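Farnesyltransferase, putative (PDB 3WCA) probably catalyses the magnesium-dependent, NAD(P)H-driven condensation of two farnesyl diphosphate molecules to squalene, the step that commits them to sterol synthesis. Local coordinates at residues Y267-R272 / T320-T325; L28-D33 / L111-H116; A244-C249 / D299-K304; D158-Y163 / R219-R224. The protein carries 1 engineered substitution. All coordinates share one frame; numbering follows the deposited sequence.

Contact 1: Y267-R272 / T320-T325; sequences YLASLR and TELQAT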
# COMPACT_ATOMS: atom_id res chain seq x y z
N TYR A 267 13.89 6.69 -4.55
CA TYR A 267 13.76 6.56 -3.11
C TYR A 267 14.59 5.38 -2.59
O TYR A 267 15.34 5.52 -1.63
CB TYR A 267 12.30 6.38 -2.71
CG TYR A 267 12.06 6.35 -1.22
CD1 TYR A 267 12.19 5.16 -0.49
CD2 TYR A 267 11.75 7.52 -0.52
CE1 TYR A 267 12.02 5.14 0.90
CE2 TYR A 267 11.58 7.51 0.87
CZ TYR A 267 11.72 6.31 1.57
OH TYR A 267 11.52 6.30 2.93
N LEU A 268 14.47 4.21 -3.21
CA LEU A 268 15.24 3.06 -2.74
C LEU A 268 16.75 3.32 -2.82
O LEU A 268 17.51 2.90 -1.95
CB LEU A 268 14.88 1.80 -3.55
CG LEU A 268 13.47 1.25 -3.30
CD1 LEU A 268 13.23 0.02 -4.18
CD2 LEU A 268 13.30 0.90 -1.81
N ALA A 269 17.18 4.02 -3.86
CA ALA A 269 18.59 4.31 -4.04
C ALA A 269 19.11 5.39 -3.09
O ALA A 269 20.32 5.60 -3.00
CB ALA A 269 18.86 4.72 -5.49
N SER A 270 18.22 6.06 -2.38
CA SER A 270 18.66 7.10 -1.46
C SER A 270 18.84 6.55 -0.05
O SER A 270 19.33 7.25 0.83
CB SER A 270 17.66 8.26 -1.41
OG SER A 270 16.48 7.91 -0.69
N LEU A 271 18.45 5.29 0.15
CA LEU A 271 18.57 4.64 1.46
C LEU A 271 20.00 4.13 1.71
O LEU A 271 20.63 3.58 0.82
CB LEU A 271 17.58 3.48 1.56
CG LEU A 271 16.08 3.79 1.44
CD1 LEU A 271 15.31 2.50 1.64
CD2 LEU A 271 15.65 4.84 2.49
N ARG A 272 20.49 4.30 2.94
CA ARG A 272 21.86 3.87 3.26
C ARG A 272 21.91 2.71 4.25
O ARG A 272 22.86 1.94 4.25
CB ARG A 272 22.67 5.04 3.83
CG ARG A 272 22.30 5.39 5.26
CD ARG A 272 23.05 6.63 5.77
NE ARG A 272 22.64 6.96 7.13
CZ ARG A 272 22.95 8.09 7.77
NH1 ARG A 272 23.70 9.00 7.17
NH2 ARG A 272 22.51 8.30 9.00
N THR A 320 18.37 -7.22 -0.44
CA THR A 320 19.08 -6.73 0.74
C THR A 320 19.96 -5.54 0.40
O THR A 320 20.35 -4.78 1.28
CB THR A 320 19.98 -7.81 1.36
OG1 THR A 320 20.79 -8.41 0.33
CG2 THR A 320 19.16 -8.86 2.04
N GLU A 321 20.27 -5.38 -0.88
CA GLU A 321 21.10 -4.27 -1.33
C GLU A 321 20.60 -3.79 -2.70
O GLU A 321 19.97 -4.55 -3.43
CB GLU A 321 22.58 -4.69 -1.40
CG GLU A 321 22.88 -5.73 -2.46
CD GLU A 321 23.31 -5.11 -3.78
OE1 GLU A 321 23.38 -5.86 -4.78
OE2 GLU A 321 23.59 -3.89 -3.82
N LEU A 322 20.89 -2.54 -3.01
CA LEU A 322 20.47 -1.88 -4.24
C LEU A 322 20.65 -2.61 -5.56
O LEU A 322 19.68 -2.84 -6.28
CB LEU A 322 21.16 -0.51 -4.34
CG LEU A 322 20.68 0.38 -5.48
CD1 LEU A 322 19.19 0.63 -5.33
CD2 LEU A 322 21.45 1.70 -5.48
N GLN A 323 21.89 -2.97 -5.89
CA GLN A 323 22.16 -3.64 -7.16
C GLN A 323 21.27 -4.83 -7.47
O GLN A 323 20.67 -4.88 -8.54
CB GLN A 323 23.63 -4.06 -7.24
CG GLN A 323 24.59 -2.87 -7.29
CD GLN A 323 24.07 -1.77 -8.20
OE1 GLN A 323 23.69 -2.02 -9.35
NE2 GLN A 323 24.05 -0.54 -7.69
N ALA A 324 21.18 -5.78 -6.56
CA ALA A 324 20.35 -6.96 -6.78
C ALA A 324 18.87 -6.57 -6.93
O ALA A 324 18.14 -7.14 -7.75
CB ALA A 324 20.52 -7.94 -5.63
N THR A 325 18.44 -5.59 -6.15
CA THR A 325 17.07 -5.11 -6.19
C THR A 325 16.76 -4.48 -7.52
O THR A 325 15.68 -4.69 -8.08
CB THR A 325 16.84 -4.10 -5.07
OG1 THR A 325 17.10 -4.73 -3.82
CG2 THR A 325 15.40 -3.58 -5.10
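Leu322 has CG anti to its own backbone N (chi1 -173°), which carries both methyl groups across to Ala269. Leu322 CD1 rests 3.9 Å from Ala269 CA, and Leu322 CD2 lies 4.0 Å from Ala269 CB. The fork of the leucine thus meets the alanine with both prongs. Deeper in, Leu268 and Thr325 meet through methyls alone, with Leu268 CD1 4.3 Å from Thr325 CG2. The Thr325 hydroxyl is used within its own segment: Thr325 OG1 bonds to Glu321 O at 2.9 Å, from above the carbonyl plane. Glu321 is the N-cap of helix 322-338. Its carboxylate takes Gln323 N on OE2 and Ala324 N on OE1, each from above the carboxylate plane. Gln323 N to Glu321 OE2 is 2.8 Å. The contact joins the last part of helix 261-269 to the start of helix 322-338 in this all-helical isoprenoid synthase fold. Leu268 and Thr325 also touch helix 274-294. Tyr267 lies in the pocket of the bound farnesyl thiodiphosphate, although it takes no part in this contact. Across the contact the side chains meet only through carbon. The polar groups of Glu321 and Thr325 serve the helix start, and the methyls are left to do the packing.

Contact 2: L28-D33 / L111-H116; sequences LRFCYD and LERYTH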
# COMPACT_ATOMS: atom_id res chain seq x y z
N LEU A 28 3.73 -5.27 23.85
CA LEU A 28 4.41 -5.37 22.57
C LEU A 28 4.16 -6.74 21.95
O LEU A 28 3.91 -6.85 20.75
CB LEU A 28 5.92 -5.15 22.73
CG LEU A 28 6.40 -3.71 22.62
CD1 LEU A 28 7.92 -3.67 22.66
CD2 LEU A 28 5.90 -3.11 21.31
N ARG A 29 4.20 -7.79 22.77
CA ARG A 29 3.97 -9.13 22.26
C ARG A 29 2.60 -9.27 21.62
O ARG A 29 2.45 -9.91 20.58
CB ARG A 29 4.15 -10.17 23.38
CG ARG A 29 5.62 -10.42 23.72
CD ARG A 29 5.78 -11.47 24.82
NE ARG A 29 7.18 -11.76 25.08
CZ ARG A 29 7.97 -12.49 24.28
NH1 ARG A 29 7.48 -13.01 23.16
NH2 ARG A 29 9.24 -12.68 24.60
N PHE A 30 1.58 -8.69 22.25
CA PHE A 30 0.24 -8.75 21.71
C PHE A 30 0.26 -8.04 20.36
O PHE A 30 -0.28 -8.53 19.37
CB PHE A 30 -0.76 -8.04 22.63
CG PHE A 30 -2.11 -7.83 22.00
CD1 PHE A 30 -3.09 -8.81 22.07
CD2 PHE A 30 -2.38 -6.66 21.29
CE1 PHE A 30 -4.32 -8.63 21.45
CE2 PHE A 30 -3.61 -6.47 20.67
CZ PHE A 30 -4.58 -7.45 20.74
N CYS A 31 0.88 -6.86 20.34
CA CYS A 31 0.98 -6.07 19.13
C CYS A 31 1.53 -6.90 17.97
O CYS A 31 0.93 -6.96 16.90
CB CYS A 31 1.88 -4.86 19.36
SG CYS A 31 1.11 -3.52 20.30
N TYR A 32 2.67 -7.54 18.20
CA TYR A 32 3.28 -8.37 17.17
C TYR A 32 2.43 -9.58 16.86
O TYR A 32 2.45 -10.09 15.74
CB TYR A 32 4.69 -8.79 17.61
CG TYR A 32 5.74 -7.72 17.42
CD1 TYR A 32 6.14 -7.32 16.14
CD2 TYR A 32 6.33 -7.09 18.51
CE1 TYR A 32 7.10 -6.33 15.96
CE2 TYR A 32 7.29 -6.10 18.34
CZ TYR A 32 7.67 -5.72 17.07
OH TYR A 32 8.62 -4.74 16.91
N ASP A 33 1.67 -10.04 17.85
CA ASP A 33 0.79 -11.19 17.66
C ASP A 33 -0.43 -10.81 16.85
O ASP A 33 -0.88 -11.57 15.99
CB ASP A 33 0.34 -11.75 19.01
CG ASP A 33 1.25 -12.85 19.52
OD1 ASP A 33 2.49 -12.71 19.40
OD2 ASP A 33 0.72 -13.85 20.05
N LEU A 111 -9.33 -3.72 18.09
CA LEU A 111 -10.01 -2.59 18.67
C LEU A 111 -10.49 -2.83 20.11
O LEU A 111 -10.36 -1.94 20.94
CB LEU A 111 -11.19 -2.18 17.78
CG LEU A 111 -10.73 -1.58 16.44
CD1 LEU A 111 -11.92 -1.46 15.51
CD2 LEU A 111 -10.09 -0.22 16.68
N GLU A 112 -11.02 -4.02 20.39
CA GLU A 112 -11.50 -4.32 21.74
C GLU A 112 -10.38 -4.34 22.77
O GLU A 112 -10.56 -3.89 23.90
CB GLU A 112 -12.23 -5.67 21.76
CG GLU A 112 -13.41 -5.73 20.82
CD GLU A 112 -14.09 -7.08 20.81
OE1 GLU A 112 -13.38 -8.10 20.78
OE2 GLU A 112 -15.34 -7.12 20.83
N ARG A 113 -9.22 -4.86 22.38
CA ARG A 113 -8.08 -4.91 23.28
C ARG A 113 -7.06 -3.88 22.82
O ARG A 113 -5.85 -4.08 22.95
CB ARG A 113 -7.46 -6.30 23.28
CG ARG A 113 -8.38 -7.38 23.81
CD ARG A 113 -7.73 -8.76 23.76
NE ARG A 113 -6.61 -8.90 24.69
CZ ARG A 113 -5.73 -9.90 24.66
NH1 ARG A 113 -5.85 -10.85 23.73
NH2 ARG A 113 -4.75 -9.96 25.54
N TYR A 114 -7.56 -2.76 22.30
CA TYR A 114 -6.72 -1.68 21.79
C TYR A 114 -5.82 -1.08 22.87
O TYR A 114 -4.94 -0.27 22.57
CB TYR A 114 -7.60 -0.59 21.19
CG TYR A 114 -6.86 0.40 20.31
CD1 TYR A 114 -6.41 0.03 19.04
CD2 TYR A 114 -6.63 1.70 20.74
CE1 TYR A 114 -5.76 0.94 18.22
CE2 TYR A 114 -5.98 2.62 19.92
CZ TYR A 114 -5.55 2.24 18.66
OH TYR A 114 -4.94 3.15 17.84
N THR A 115 -6.03 -1.48 24.12
CA THR A 115 -5.23 -0.97 25.21
C THR A 115 -3.75 -1.31 25.05
O THR A 115 -2.87 -0.48 25.33
CB THR A 115 -5.69 -1.54 26.56
OG1 THR A 115 -7.10 -1.38 26.69
CG2 THR A 115 -5.00 -0.82 27.71
N HIS A 116 -3.46 -2.52 24.60
CA HIS A 116 -2.07 -2.95 24.44
C HIS A 116 -1.29 -2.05 23.50
O HIS A 116 -0.11 -1.82 23.70
CB HIS A 116 -2.00 -4.39 23.95
CG HIS A 116 -2.56 -5.38 24.91
ND1 HIS A 116 -3.80 -5.96 24.74
CD2 HIS A 116 -2.07 -5.89 26.06
CE1 HIS A 116 -4.04 -6.78 25.74
NE2 HIS A 116 -3.01 -6.75 26.56
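Phe30 reaches from helix 26-38 to the turn between helices 105-112 and 115-122, where it meets His116 and Arg113. Phe30 CB sits over the face of the imidazole, 4.2 Å from the His116 ring centroid, in a CH-pi contact. Phe30 CG is next, 3.7 Å from His116 ND1. The ring then divides its work. On one side Phe30 CD2 meets His116 CB at 3.5 Å, and CE2 lies near Arg113 O. On the other side CD1 and CE1 meet the guanidinium, with Phe30 CE1 3.5 Å from Arg113 NH1. At the tip, CZ touches Arg113 CB. The two rings form an offset stack, with centroids 4.5 Å apart and planes at 27°. The guanidinium is turned 60° from the phenyl plane and receives CE1 over one of its faces. A bend at chi3 (68°) folds the arginine chain back to the phenyl. His116 ND1 also donates a weak bond to Arg113 O, which loosely links the two partners of Phe30. Beside them, Cys31 packs on helix 51-72. The contact lies away from the magnesium and ligand sites. Its chemistry is that of an aromatic ring shared by an imidazole and a guanidinium, held by stacking and dispersion.

Contact 3: A244-C249 / D299-K304; sequences AKAVEC and DVFHTK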
# COMPACT_ATOMS: atom_id res chain seq x y z
N ALA A 244 -12.51 -8.06 -23.82
CA ALA A 244 -11.56 -7.19 -24.51
C ALA A 244 -11.46 -5.82 -23.86
O ALA A 244 -10.36 -5.30 -23.68
CB ALA A 244 -11.94 -7.04 -25.98
N LYS A 245 -12.60 -5.22 -23.54
CA LYS A 245 -12.61 -3.90 -22.91
C LYS A 245 -12.08 -3.97 -21.49
O LYS A 245 -11.43 -3.05 -21.02
CB LYS A 245 -14.03 -3.32 -22.90
CG LYS A 245 -14.51 -2.78 -24.25
CD LYS A 245 -13.58 -1.70 -24.77
CE LYS A 245 -14.16 -0.99 -25.99
NZ LYS A 245 -15.38 -0.20 -25.64
N ALA A 246 -12.35 -5.07 -20.79
CA ALA A 246 -11.87 -5.19 -19.41
C ALA A 246 -10.33 -5.18 -19.43
O ALA A 246 -9.70 -4.43 -18.69
CB ALA A 246 -12.39 -6.49 -18.78
N VAL A 247 -9.76 -5.99 -20.32
CA VAL A 247 -8.31 -6.07 -20.44
C VAL A 247 -7.67 -4.75 -20.85
O VAL A 247 -6.61 -4.40 -20.33
CB VAL A 247 -7.91 -7.20 -21.42
CG1 VAL A 247 -6.45 -7.07 -21.85
CG2 VAL A 247 -8.12 -8.53 -20.74
N GLU A 248 -8.30 -4.01 -21.77
CA GLU A 248 -7.75 -2.72 -22.20
C GLU A 248 -7.77 -1.73 -21.04
O GLU A 248 -6.88 -0.89 -20.91
CB GLU A 248 -8.55 -2.15 -23.38
CG GLU A 248 -8.35 -2.91 -24.70
CD GLU A 248 -9.09 -2.29 -25.88
OE1 GLU A 248 -8.94 -2.82 -27.00
OE2 GLU A 248 -9.83 -1.29 -25.70
N CYS A 249 -8.80 -1.81 -20.22
CA CYS A 249 -8.91 -0.91 -19.08
C CYS A 249 -7.89 -1.36 -18.02
O CYS A 249 -7.22 -0.54 -17.40
CB CYS A 249 -10.33 -0.94 -18.52
SG CYS A 249 -10.53 0.10 -17.07
N ASP A 299 -7.33 -13.08 -16.43
CA ASP A 299 -7.67 -13.87 -15.26
C ASP A 299 -7.96 -12.95 -14.09
O ASP A 299 -8.64 -13.33 -13.14
CB ASP A 299 -6.52 -14.81 -14.88
CG ASP A 299 -6.35 -15.96 -15.86
OD1 ASP A 299 -7.33 -16.31 -16.54
OD2 ASP A 299 -5.23 -16.54 -15.93
N VAL A 300 -7.43 -11.74 -14.16
CA VAL A 300 -7.63 -10.74 -13.13
C VAL A 300 -9.12 -10.49 -12.86
O VAL A 300 -9.51 -10.10 -11.76
CB VAL A 300 -6.96 -9.40 -13.55
CG1 VAL A 300 -7.41 -8.26 -12.65
CG2 VAL A 300 -5.43 -9.55 -13.50
N PHE A 301 -9.96 -10.75 -13.86
CA PHE A 301 -11.38 -10.48 -13.70
C PHE A 301 -12.24 -11.61 -13.15
O PHE A 301 -13.46 -11.50 -13.14
CB PHE A 301 -11.94 -9.93 -15.01
CG PHE A 301 -11.35 -8.60 -15.39
CD1 PHE A 301 -11.69 -7.45 -14.69
CD2 PHE A 301 -10.40 -8.51 -16.40
CE1 PHE A 301 -11.08 -6.23 -15.00
CE2 PHE A 301 -9.79 -7.29 -16.70
CZ PHE A 301 -10.13 -6.15 -16.00
N HIS A 302 -11.60 -12.67 -12.66
CA HIS A 302 -12.34 -13.77 -12.06
C HIS A 302 -11.57 -14.49 -10.94
O HIS A 302 -12.04 -15.48 -10.40
CB HIS A 302 -12.79 -14.77 -13.14
CG HIS A 302 -11.67 -15.51 -13.79
ND1 HIS A 302 -10.83 -16.35 -13.09
CD2 HIS A 302 -11.28 -15.58 -15.08
CE1 HIS A 302 -9.96 -16.90 -13.93
NE2 HIS A 302 -10.22 -16.45 -15.14
N THR A 303 -10.39 -13.97 -10.59
CA THR A 303 -9.60 -14.57 -9.52
C THR A 303 -8.42 -13.70 -9.12
O THR A 303 -8.10 -12.73 -9.82
CB THR A 303 -9.04 -15.94 -9.93
OG1 THR A 303 -8.56 -16.62 -8.76
CG2 THR A 303 -7.90 -15.76 -10.89
N LYS A 304 -7.77 -14.04 -8.02
CA LYS A 304 -6.61 -13.28 -7.57
C LYS A 304 -5.34 -13.84 -8.18
O LYS A 304 -5.01 -15.00 -7.97
CB LYS A 304 -6.45 -13.31 -6.05
CG LYS A 304 -5.30 -12.41 -5.59
CD LYS A 304 -4.78 -12.73 -4.22
CE LYS A 304 -5.78 -12.41 -3.14
NZ LYS A 304 -5.15 -12.65 -1.80
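Phe301 packs its ring against Ala246 in the all-helical isoprenoid synthase fold, joining the loop after helix 274-294 to helix 243-258. The phenylalanine has CG anti to its carbonyl carbon (chi1 -64°), which sends the ring out from the 3-10 turn to the helix. With chi2 at -72°, the ring turns one face to the alanine. Ala246 CB sits over that face, 3.6 Å from the Phe301 ring centroid and 19° off the normal, a CH-pi contact. Ala246 CB is displaced toward the rim, with CE2 of Phe301 its closest ring atom at 3.4 Å. Val247 adds a smaller share, its backbone N lying obliquely to the ring. On the loop side, His302 turns back over its own segment. Its ring face lies over Asp299 O, and His302 NE2 makes a weak bond to Asp299 OD1 at 3.2 Å. Other residues complete the setting of Phe301. Its ring meets that of Phe209 at a steep angle and also touches Leu250, one turn further along helix 243-258. Ala246 in turn packs on Phe237. The contact is buried and lies away from the annotated sites. Phe301 CZ comes within 3.2 Å of Ala246 O.

Contact 4: D158-Y163 / R219-R224; sequences DLYCHY and RVFWPR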
# COMPACT_ATOMS: atom_id res chain seq x y z
N ASP A 158 -5.52 9.27 -7.09
CA ASP A 158 -4.24 9.63 -6.50
C ASP A 158 -4.34 10.17 -5.08
O ASP A 158 -3.55 9.79 -4.21
CB ASP A 158 -3.54 10.67 -7.37
CG ASP A 158 -2.83 10.04 -8.55
OD1 ASP A 158 -3.25 8.96 -8.98
OD2 ASP A 158 -1.87 10.64 -9.05
N LEU A 159 -5.30 11.05 -4.83
CA LEU A 159 -5.44 11.62 -3.50
C LEU A 159 -5.86 10.56 -2.48
O LEU A 159 -5.34 10.54 -1.36
CB LEU A 159 -6.43 12.79 -3.49
CG LEU A 159 -6.61 13.54 -2.16
CD1 LEU A 159 -5.28 14.18 -1.73
CD2 LEU A 159 -7.71 14.62 -2.32
N TYR A 160 -6.79 9.69 -2.86
CA TYR A 160 -7.22 8.64 -1.94
C TYR A 160 -6.05 7.70 -1.62
O TYR A 160 -5.91 7.25 -0.48
CB TYR A 160 -8.39 7.83 -2.53
CG TYR A 160 -8.84 6.71 -1.62
CD1 TYR A 160 -9.64 6.97 -0.51
CD2 TYR A 160 -8.42 5.39 -1.84
CE1 TYR A 160 -10.00 5.94 0.37
CE2 TYR A 160 -8.78 4.36 -0.97
CZ TYR A 160 -9.56 4.64 0.13
OH TYR A 160 -9.90 3.63 1.01
N CYS A 161 -5.23 7.40 -2.62
CA CYS A 161 -4.07 6.54 -2.42
C CYS A 161 -3.11 7.23 -1.47
O CYS A 161 -2.47 6.58 -0.64
CB CYS A 161 -3.37 6.24 -3.76
SG CYS A 161 -4.26 5.04 -4.79
N HIS A 162 -3.02 8.55 -1.59
CA HIS A 162 -2.15 9.35 -0.73
C HIS A 162 -2.57 9.18 0.73
O HIS A 162 -1.73 8.89 1.59
CB HIS A 162 -2.23 10.83 -1.12
CG HIS A 162 -1.65 11.76 -0.10
ND1 HIS A 162 -0.30 11.85 0.15
CD2 HIS A 162 -2.25 12.63 0.75
CE1 HIS A 162 -0.09 12.74 1.11
NE2 HIS A 162 -1.26 13.23 1.49
N TYR A 163 -3.86 9.33 1.00
CA TYR A 163 -4.38 9.22 2.36
C TYR A 163 -4.24 7.85 3.01
O TYR A 163 -4.02 7.76 4.22
CB TYR A 163 -5.88 9.59 2.41
CG TYR A 163 -6.22 11.06 2.18
CD1 TYR A 163 -5.61 12.07 2.92
CD2 TYR A 163 -7.18 11.42 1.24
CE1 TYR A 163 -5.97 13.42 2.73
CE2 TYR A 163 -7.54 12.75 1.03
CZ TYR A 163 -6.93 13.75 1.78
OH TYR A 163 -7.29 15.06 1.57
N ARG A 219 -17.13 -2.90 -3.59
CA ARG A 219 -16.09 -1.90 -3.37
C ARG A 219 -15.44 -1.58 -4.70
O ARG A 219 -15.02 -2.48 -5.42
CB ARG A 219 -15.03 -2.41 -2.40
CG ARG A 219 -15.38 -2.21 -0.95
CD ARG A 219 -15.28 -3.51 -0.18
NE ARG A 219 -15.41 -3.28 1.26
CZ ARG A 219 -14.52 -2.61 1.98
NH1 ARG A 219 -13.43 -2.11 1.41
NH2 ARG A 219 -14.72 -2.44 3.29
N VAL A 220 -15.35 -0.29 -5.02
CA VAL A 220 -14.75 0.15 -6.27
C VAL A 220 -13.73 1.25 -6.05
O VAL A 220 -14.01 2.25 -5.38
CB VAL A 220 -15.82 0.66 -7.26
CG1 VAL A 220 -15.15 1.33 -8.45
CG2 VAL A 220 -16.69 -0.49 -7.72
N PHE A 221 -12.55 1.07 -6.64
CA PHE A 221 -11.47 2.04 -6.51
C PHE A 221 -10.99 2.55 -7.86
O PHE A 221 -10.53 3.68 -7.96
CB PHE A 221 -10.31 1.41 -5.74
CG PHE A 221 -10.68 0.99 -4.35
CD1 PHE A 221 -10.82 1.94 -3.34
CD2 PHE A 221 -10.93 -0.35 -4.06
CE1 PHE A 221 -11.21 1.55 -2.04
CE2 PHE A 221 -11.33 -0.74 -2.77
CZ PHE A 221 -11.47 0.21 -1.76
N TRP A 222 -11.09 1.73 -8.89
CA TRP A 222 -10.66 2.17 -10.22
C TRP A 222 -11.43 3.47 -10.50
O TRP A 222 -12.65 3.54 -10.32
CB TRP A 222 -10.99 1.09 -11.25
CG TRP A 222 -10.14 -0.15 -11.14
CD1 TRP A 222 -9.49 -0.61 -10.02
CD2 TRP A 222 -9.87 -1.10 -12.18
NE1 TRP A 222 -8.83 -1.79 -10.30
CE2 TRP A 222 -9.05 -2.11 -11.62
CE3 TRP A 222 -10.23 -1.20 -13.53
CZ2 TRP A 222 -8.58 -3.21 -12.36
CZ3 TRP A 222 -9.78 -2.29 -14.27
CH2 TRP A 222 -8.96 -3.28 -13.68
N PRO A 223 -10.72 4.53 -10.92
CA PRO A 223 -11.36 5.82 -11.22
C PRO A 223 -12.21 5.85 -12.48
O PRO A 223 -11.80 5.37 -13.54
CB PRO A 223 -10.17 6.77 -11.31
CG PRO A 223 -9.14 5.90 -11.95
CD PRO A 223 -9.27 4.61 -11.17
N ARG A 224 -13.40 6.43 -12.37
CA ARG A 224 -14.30 6.54 -13.51
C ARG A 224 -13.56 7.19 -14.68
O ARG A 224 -13.68 6.75 -15.82
CB ARG A 224 -15.53 7.38 -13.13
CG ARG A 224 -16.46 7.70 -14.30
CD ARG A 224 -17.57 8.64 -13.86
NE ARG A 224 -18.49 7.98 -12.94
CZ ARG A 224 -19.45 7.14 -13.32
NH1 ARG A 224 -19.62 6.87 -14.60
NH2 ARG A 224 -20.23 6.56 -12.41
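Tyr160 OH is hydrogen-bonded to Glu71 OE2 and also lies 3.9 Å from Phe221 CE1, so one oxygen meets a magnesium ligand and an aromatic neighbour. Tyr160 and Phe221 belong to the all-helical isoprenoid synthase fold. Tyr160 stands on helix 154-179, and Phe221 on the loop before helix 224-227. Glu71, Asp68 and Asp72 hold magnesium, and the Tyr160 side chain comes within about 4 Å of the metal. The hydroxyl probably helps to position Glu71 from the second shell. Tyr160 has CG anti to its backbone N (chi1 178°), which extends the phenol away from its helix to the loop. The two rings are nearly parallel, with planes at 26°. They are slid so far apart, centroids 5.9 Å, that they barely overlap. The rings therefore touch through a few atoms, each lying obliquely to the other ring. Phe146 packs edge-to-face with Tyr160, and Ile205 of helix 191-207 touches Phe221. In the same loop Arg219, though poorly ordered, forms a salt bridge with Asp72, which probably gives the loop a second link to the metal site. Tyr160 CE2 lies 3.9 Å from Phe221 CE1, level with the hydroxyl's approach.

Overall arrangement
Contact 4 lies nearest the centre of the chain and is the one beside the magnesium site. The other three sit further out, about 19 to 22 Å from that centre. Contact 3 is nevertheless the buried one; contacts 1, 2 and 4 are partly buried. Contacts 3 and 4 touch: Trp222 packs on both Cys249 and Phe301, linking the 219-224 loop to both segments of contact 3. Contacts 1 and 3 use consecutive helices, 243-258 and 261-269, yet their centres are about 33 Å apart. Chemistry varies with place. Contact 1 is aliphatic, contact 3 sets a methyl on a ring, and contact 2 adds a charged group at its exposed side. Contact 4 pairs two rings next to a metal ligand.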